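Side-chain contacts in putative lipoprotein (Campylobacter jejuni subsp. jejuni, PDB 2G5G), which binds heme and, as a dimer that holds two heme groups face to face, probably takes part in bacterial heme transport: residues Leu37-Ala42 with Val244-Ser249; Met62-Leu67 with Phe78-Glu83. One frame throughout, in Å; residues are numbered along the deposited sequence.

Interactions 1 and 2 both reach the same mixed sheet, with centres about 11 Å apart. Along the chain, interaction 2 is nested inside the long loop that interaction 1 closes: Leu37-Ala42 comes first, then Met62-Leu67 and Phe78-Glu83, and finally Val244-Ser249. Leu37-Ala42, on helix 32-39, meets strand 243-248, and helix 54-73 meets strand 78-82, two strands separated in the sheet by 44-49 and 214-220. The two contacts also touch directly, Leu67 CD2 lying 3.6 Å from Leu40 CD1 and 3.8 Å from Leu39 CB. They thus belong to a continuous apolar layer, and none of their residues is among those lining the heme pocket.

Interaction 1 of 2, residues Leu37-Ala42 with Val244-Ser249; sequences LELLKA and VVVNLS
Leu39 sets its forked end against two valines of strand 243-248, Val244 and Val246, while Ala42 presses on the first of them. The leucine has CG beside its backbone N and anti to the carbonyl carbon (chi1 -62°), with an extended second torsion, which carries the methyls over to the strand. CD2 does most of the touching: it lies 3.6 Å from Val246 CG2 and 3.7 Å from Val244 CG1, and Val244 CG2 is likewise 3.7 Å from Leu39 CD2. CD1 reaches only the further valine, at 4.0 Å from Val246 CG2. Leu39 runs at about a right angle to both valine side chains, so its end lies across them.

Val244 holds CG1 between its own backbone N and carbonyl carbon (chi1 65°), and that methyl is the one shared by Leu39 and Ala42. The approach of Ala42 CB to Val244 CG1, 3.3 Å, is tighter than normal van der Waals contact, so the packing is close at this point. Val246, by contrast, offers CG2 alone. Leu39 to Ala42 form a type I turn, and its Ala42 N to Leu39 O hydrogen bond holds the two touching residues on one compact bend. The exposed Lys41 forms a salt bridge from NZ to Glu38 OE1, 3.1 Å long, on the syn side but 27° out of the carboxylate plane.

Strand 243-248 is flanked by strands 44-49 and 260-264, and Val244 also touches Ile45 and Tyr260. Leu40 turns away from the strand to pack on helix 54-73, and Lys214 NZ donates hydrogen bonds to the carbonyl oxygens of Leu40 and Ala42.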
loop_
_atom_site.group_PDB
_atom_site.type_symbol
_atom_site.label_atom_id
_atom_site.label_comp_id
_atom_site.label_asym_id
_atom_site.label_seq_id
_atom_site.Cartn_x
_atom_site.Cartn_y
_atom_site.Cartn_z
ATOM N N LEU A 37 3.773 -15.370 -38.674
ATOM C CA LEU A 37 4.707 -16.406 -39.113
ATOM C C LEU A 37 6.004 -16.319 -38.307
ATOM O O LEU A 37 6.583 -17.337 -37.928
ATOM C CB LEU A 37 4.983 -16.306 -40.623
ATOM C CG LEU A 37 3.782 -16.441 -41.574
ATOM C CD1 LEU A 37 4.209 -16.287 -43.043
ATOM C CD2 LEU A 37 3.058 -17.760 -41.348
ATOM N N GLU A 38 6.433 -15.103 -37.993
ATOM C CA GLU A 38 7.627 -14.943 -37.141
ATOM C C GLU A 38 7.382 -15.335 -35.695
ATOM O O GLU A 38 8.215 -16.009 -35.090
ATOM C CB GLU A 38 8.177 -13.512 -37.229
ATOM C CG GLU A 38 8.505 -13.062 -38.654
ATOM C CD GLU A 38 9.473 -13.986 -39.343
ATOM O OE1 GLU A 38 10.436 -14.458 -38.714
ATOM O OE2 GLU A 38 9.272 -14.267 -40.537
ATOM N N LEU A 39 6.247 -14.927 -35.135
ATOM C CA LEU A 39 5.924 -15.244 -33.731
ATOM C C LEU A 39 5.829 -16.736 -33.483
ATOM O O LEU A 39 6.198 -17.224 -32.414
ATOM C CB LEU A 39 4.598 -14.601 -33.301
ATOM C CG LEU A 39 4.485 -13.065 -33.310
ATOM C CD1 LEU A 39 3.199 -12.681 -32.668
ATOM C CD2 LEU A 39 5.654 -12.421 -32.561
ATOM N N LEU A 40 5.336 -17.452 -34.478
ATOM C CA LEU A 40 5.211 -18.901 -34.397
ATOM C C LEU A 40 6.569 -19.599 -34.175
ATOM O O LEU A 40 6.624 -20.711 -33.659
ATOM C CB LEU A 40 4.603 -19.386 -35.722
ATOM C CG LEU A 40 3.137 -19.843 -35.822
ATOM C CD1 LEU A 40 2.270 -19.769 -34.547
ATOM C CD2 LEU A 40 2.428 -19.323 -37.074
ATOM N N LYS A 41 7.654 -18.942 -34.570
ATOM C CA LYS A 41 9.013 -19.474 -34.400
ATOM C C LYS A 41 9.508 -19.402 -32.934
ATOM O O LYS A 41 10.438 -20.107 -32.538
ATOM C CB LYS A 41 9.985 -18.719 -35.285
ATOM C CG LYS A 41 9.621 -18.729 -36.761
ATOM C CD LYS A 41 10.627 -17.907 -37.559
ATOM C CE LYS A 41 10.484 -18.235 -39.060
ATOM N NZ LYS A 41 11.219 -17.232 -39.868
ATOM N N ALA A 42 8.897 -18.527 -32.149
ATOM C CA ALA A 42 9.354 -18.262 -30.786
ATOM C C ALA A 42 8.851 -19.328 -29.841
ATOM O O ALA A 42 7.843 -19.970 -30.115
ATOM C CB ALA A 42 8.904 -16.869 -30.327
ATOM N N VAL A 244 10.344 -13.587 -28.029
ATOM C CA VAL A 244 9.895 -12.474 -28.886
ATOM C C VAL A 244 8.902 -11.604 -28.109
ATOM O O VAL A 244 8.040 -12.112 -27.364
ATOM C CB VAL A 244 9.294 -12.933 -30.257
ATOM C CG1 VAL A 244 8.001 -13.746 -30.046
ATOM C CG2 VAL A 244 9.036 -11.728 -31.152
ATOM N N VAL A 245 9.042 -10.294 -28.291
ATOM C CA VAL A 245 8.270 -9.319 -27.527
ATOM C C VAL A 245 7.469 -8.466 -28.488
ATOM O O VAL A 245 8.028 -7.872 -29.429
ATOM C CB VAL A 245 9.158 -8.401 -26.639
ATOM C CG1 VAL A 245 8.270 -7.420 -25.840
ATOM C CG2 VAL A 245 10.103 -9.223 -25.721
ATOM N N VAL A 246 6.163 -8.448 -28.266
ATOM C CA VAL A 246 5.246 -7.648 -29.073
ATOM C C VAL A 246 4.573 -6.648 -28.172
ATOM O O VAL A 246 3.891 -7.026 -27.201
ATOM C CB VAL A 246 4.154 -8.494 -29.745
ATOM C CG1 VAL A 246 3.182 -7.565 -30.582
ATOM C CG2 VAL A 246 4.765 -9.550 -30.666
ATOM N N ASN A 247 4.732 -5.365 -28.469
ATOM C CA ASN A 247 4.140 -4.364 -27.577
ATOM C C ASN A 247 2.992 -3.700 -28.307
ATOM O O ASN A 247 3.104 -3.391 -29.499
ATOM C CB ASN A 247 5.135 -3.297 -27.098
ATOM C CG ASN A 247 4.547 -2.438 -25.946
ATOM O OD1 ASN A 247 4.728 -1.219 -25.875
ATOM N ND2 ASN A 247 3.814 -3.083 -25.073
ATOM N N LEU A 248 1.893 -3.511 -27.592
ATOM C CA LEU A 248 0.724 -2.781 -28.108
ATOM C C LEU A 248 0.923 -1.316 -27.694
ATOM O O LEU A 248 0.906 -0.998 -26.506
ATOM C CB LEU A 248 -0.569 -3.387 -27.519
ATOM C CG LEU A 248 -0.688 -4.911 -27.738
ATOM C CD1 LEU A 248 -1.937 -5.464 -27.005
ATOM C CD2 LEU A 248 -0.661 -5.281 -29.233
ATOM N N SER A 249 1.187 -0.440 -28.655
ATOM C CA SER A 249 1.641 0.914 -28.275
ATOM C C SER A 249 0.556 1.774 -27.648
ATOM O O SER A 249 -0.638 1.593 -27.891
ATOM C CB SER A 249 2.300 1.669 -29.434
ATOM O OG SER A 249 1.406 1.878 -30.508
#

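Interaction 2 of 2, residues Met62-Leu67 with Phe78-Glu83; sequences MIFNAL and FDVALE
Phe64 is the first residue of helix segment 62-67 to meet strand 78-82, and it does so through ring carbons CD2 and CE2. CG stands anti to the backbone N (chi1 176°), which swings the ring toward the strand. CE2 lies 3.6 Å from Val80 CG2 and 3.8 Å from Phe78 CE1, so this ring carbon touches both strand residues. The phenyl rings meet rim to rim without stacking, centroids 6.0 Å apart and planes at 21°, their side chains pointing opposite ways as they pass. Almost one helical turn later, Leu67 directs its CB toward the strand, and its CD1 reaches Phe78 CZ at 3.9 Å. Phe78 therefore contacts both helix residues, through CE1 and CZ.

All four of these side chains are buried, and the contact is purely apolar. Phe126 and Val130 of helix 124-131 also touch Phe64, while Phe32 of helix 32-39 packs on Ile63. The axes of helix segment 62-67 and strand 78-82 run nearly antiparallel (158°), 10.8 Å apart at closest approach. Helix 54-73 follows strand 44-49 and precedes strand 78-82, forming a beta-alpha-beta crossover between parallel strands that have 214-220 between them in the sheet, the repeated element of an alpha/beta fold.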
loop_
_atom_site.group_PDB
_atom_site.type_symbol
_atom_site.label_atom_id
_atom_site.label_comp_id
_atom_site.label_asym_id
_atom_site.label_seq_id
_atom_site.Cartn_x
_atom_site.Cartn_y
_atom_site.Cartn_z
HETATM N N MSE A 62 -7.055 -11.006 -31.708
HETATM C CA MSE A 62 -6.625 -11.243 -33.077
HETATM C C MSE A 62 -5.333 -12.038 -33.132
HETATM O O MSE A 62 -5.206 -12.994 -33.915
HETATM C CB MSE A 62 -6.432 -9.910 -33.811
HETATM C CG MSE A 62 -7.743 -9.153 -34.032
HETATM SE SE MSE A 62 -7.377 -7.374 -34.812
HETATM C CE MSE A 62 -6.194 -7.920 -36.252
ATOM N N ILE A 63 -4.363 -11.629 -32.318
ATOM C CA ILE A 63 -3.052 -12.301 -32.311
ATOM C C ILE A 63 -3.253 -13.726 -31.739
ATOM O O ILE A 63 -2.815 -14.697 -32.339
ATOM C CB ILE A 63 -2.036 -11.537 -31.444
ATOM C CG1 ILE A 63 -1.769 -10.145 -32.025
ATOM C CG2 ILE A 63 -0.706 -12.373 -31.307
ATOM C CD1 ILE A 63 -1.075 -9.182 -31.014
ATOM N N PHE A 64 -3.893 -13.835 -30.579
ATOM C CA PHE A 64 -4.128 -15.183 -30.021
ATOM C C PHE A 64 -4.799 -16.105 -31.050
ATOM O O PHE A 64 -4.309 -17.198 -31.313
ATOM C CB PHE A 64 -4.886 -15.161 -28.688
ATOM C CG PHE A 64 -5.214 -16.543 -28.140
ATOM C CD1 PHE A 64 -6.505 -17.046 -28.253
ATOM C CD2 PHE A 64 -4.228 -17.355 -27.567
ATOM C CE1 PHE A 64 -6.827 -18.317 -27.782
ATOM C CE2 PHE A 64 -4.542 -18.641 -27.099
ATOM C CZ PHE A 64 -5.849 -19.117 -27.194
ATOM N N ASN A 65 -5.904 -15.653 -31.635
ATOM C CA ASN A 65 -6.641 -16.474 -32.591
ATOM C C ASN A 65 -5.759 -16.961 -33.721
ATOM O O ASN A 65 -5.887 -18.114 -34.135
ATOM C CB ASN A 65 -7.831 -15.711 -33.197
ATOM C CG ASN A 65 -9.078 -15.697 -32.302
ATOM O OD1 ASN A 65 -9.145 -16.298 -31.228
ATOM N ND2 ASN A 65 -10.077 -14.985 -32.766
ATOM N N ALA A 66 -4.890 -16.099 -34.269
ATOM C CA ALA A 66 -4.103 -16.537 -35.432
ATOM C C ALA A 66 -3.055 -17.577 -35.013
ATOM O O ALA A 66 -2.748 -18.534 -35.758
ATOM C CB ALA A 66 -3.442 -15.349 -36.145
ATOM N N LEU A 67 -2.496 -17.389 -33.824
ATOM C CA LEU A 67 -1.438 -18.292 -33.377
ATOM C C LEU A 67 -2.053 -19.645 -32.997
ATOM O O LEU A 67 -1.498 -20.674 -33.333
ATOM C CB LEU A 67 -0.713 -17.706 -32.171
ATOM C CG LEU A 67 0.105 -16.413 -32.314
ATOM C CD1 LEU A 67 0.415 -15.899 -30.907
ATOM C CD2 LEU A 67 1.383 -16.667 -33.029
ATOM N N PHE A 78 -0.057 -25.102 -27.046
ATOM C CA PHE A 78 0.162 -23.658 -26.914
ATOM C C PHE A 78 -0.628 -23.124 -25.743
ATOM O O PHE A 78 -1.881 -23.189 -25.748
ATOM C CB PHE A 78 -0.270 -22.940 -28.205
ATOM C CG PHE A 78 -0.140 -21.438 -28.155
ATOM C CD1 PHE A 78 -1.218 -20.623 -28.511
ATOM C CD2 PHE A 78 1.075 -20.840 -27.806
ATOM C CE1 PHE A 78 -1.093 -19.233 -28.503
ATOM C CE2 PHE A 78 1.204 -19.428 -27.794
ATOM C CZ PHE A 78 0.135 -18.645 -28.154
ATOM N N ASP A 79 0.090 -22.581 -24.754
ATOM C CA ASP A 79 -0.532 -22.092 -23.507
ATOM C C ASP A 79 -0.405 -20.582 -23.304
ATOM O O ASP A 79 0.403 -19.968 -23.973
ATOM C CB ASP A 79 0.065 -22.813 -22.323
ATOM C CG ASP A 79 -0.200 -24.316 -22.369
ATOM O OD1 ASP A 79 -1.269 -24.716 -22.887
ATOM O OD2 ASP A 79 0.666 -25.086 -21.914
ATOM N N VAL A 80 -1.197 -20.009 -22.387
ATOM C CA VAL A 80 -1.208 -18.558 -22.120
ATOM C C VAL A 80 -0.994 -18.257 -20.640
ATOM O O VAL A 80 -1.744 -18.721 -19.783
ATOM C CB VAL A 80 -2.497 -17.876 -22.621
ATOM C CG1 VAL A 80 -2.517 -16.370 -22.242
ATOM C CG2 VAL A 80 -2.607 -18.015 -24.113
ATOM N N ALA A 81 0.076 -17.519 -20.345
ATOM C CA ALA A 81 0.368 -17.106 -18.979
ATOM C C ALA A 81 -0.180 -15.693 -18.801
ATOM O O ALA A 81 -0.175 -14.886 -19.730
ATOM C CB ALA A 81 1.899 -17.134 -18.727
ATOM N N LEU A 82 -0.641 -15.396 -17.600
ATOM C CA LEU A 82 -1.312 -14.133 -17.320
ATOM C C LEU A 82 -0.700 -13.449 -16.121
ATOM O O LEU A 82 -0.654 -14.014 -15.015
ATOM C CB LEU A 82 -2.836 -14.340 -17.134
ATOM C CG LEU A 82 -3.694 -14.768 -18.330
ATOM C CD1 LEU A 82 -5.150 -15.025 -17.920
ATOM C CD2 LEU A 82 -3.633 -13.767 -19.468
ATOM N N GLU A 83 -0.215 -12.220 -16.322
ATOM C CA GLU A 83 0.188 -11.387 -15.187
ATOM C C GLU A 83 -0.985 -11.311 -14.188
ATOM O O GLU A 83 -0.767 -11.136 -12.986
ATOM C CB GLU A 83 0.533 -9.958 -15.650
ATOM C CG GLU A 83 0.840 -8.968 -14.484
ATOM C CD GLU A 83 0.954 -7.493 -14.924
ATOM O OE1 GLU A 83 0.808 -7.184 -16.119
ATOM O OE2 GLU A 83 1.181 -6.652 -14.049
#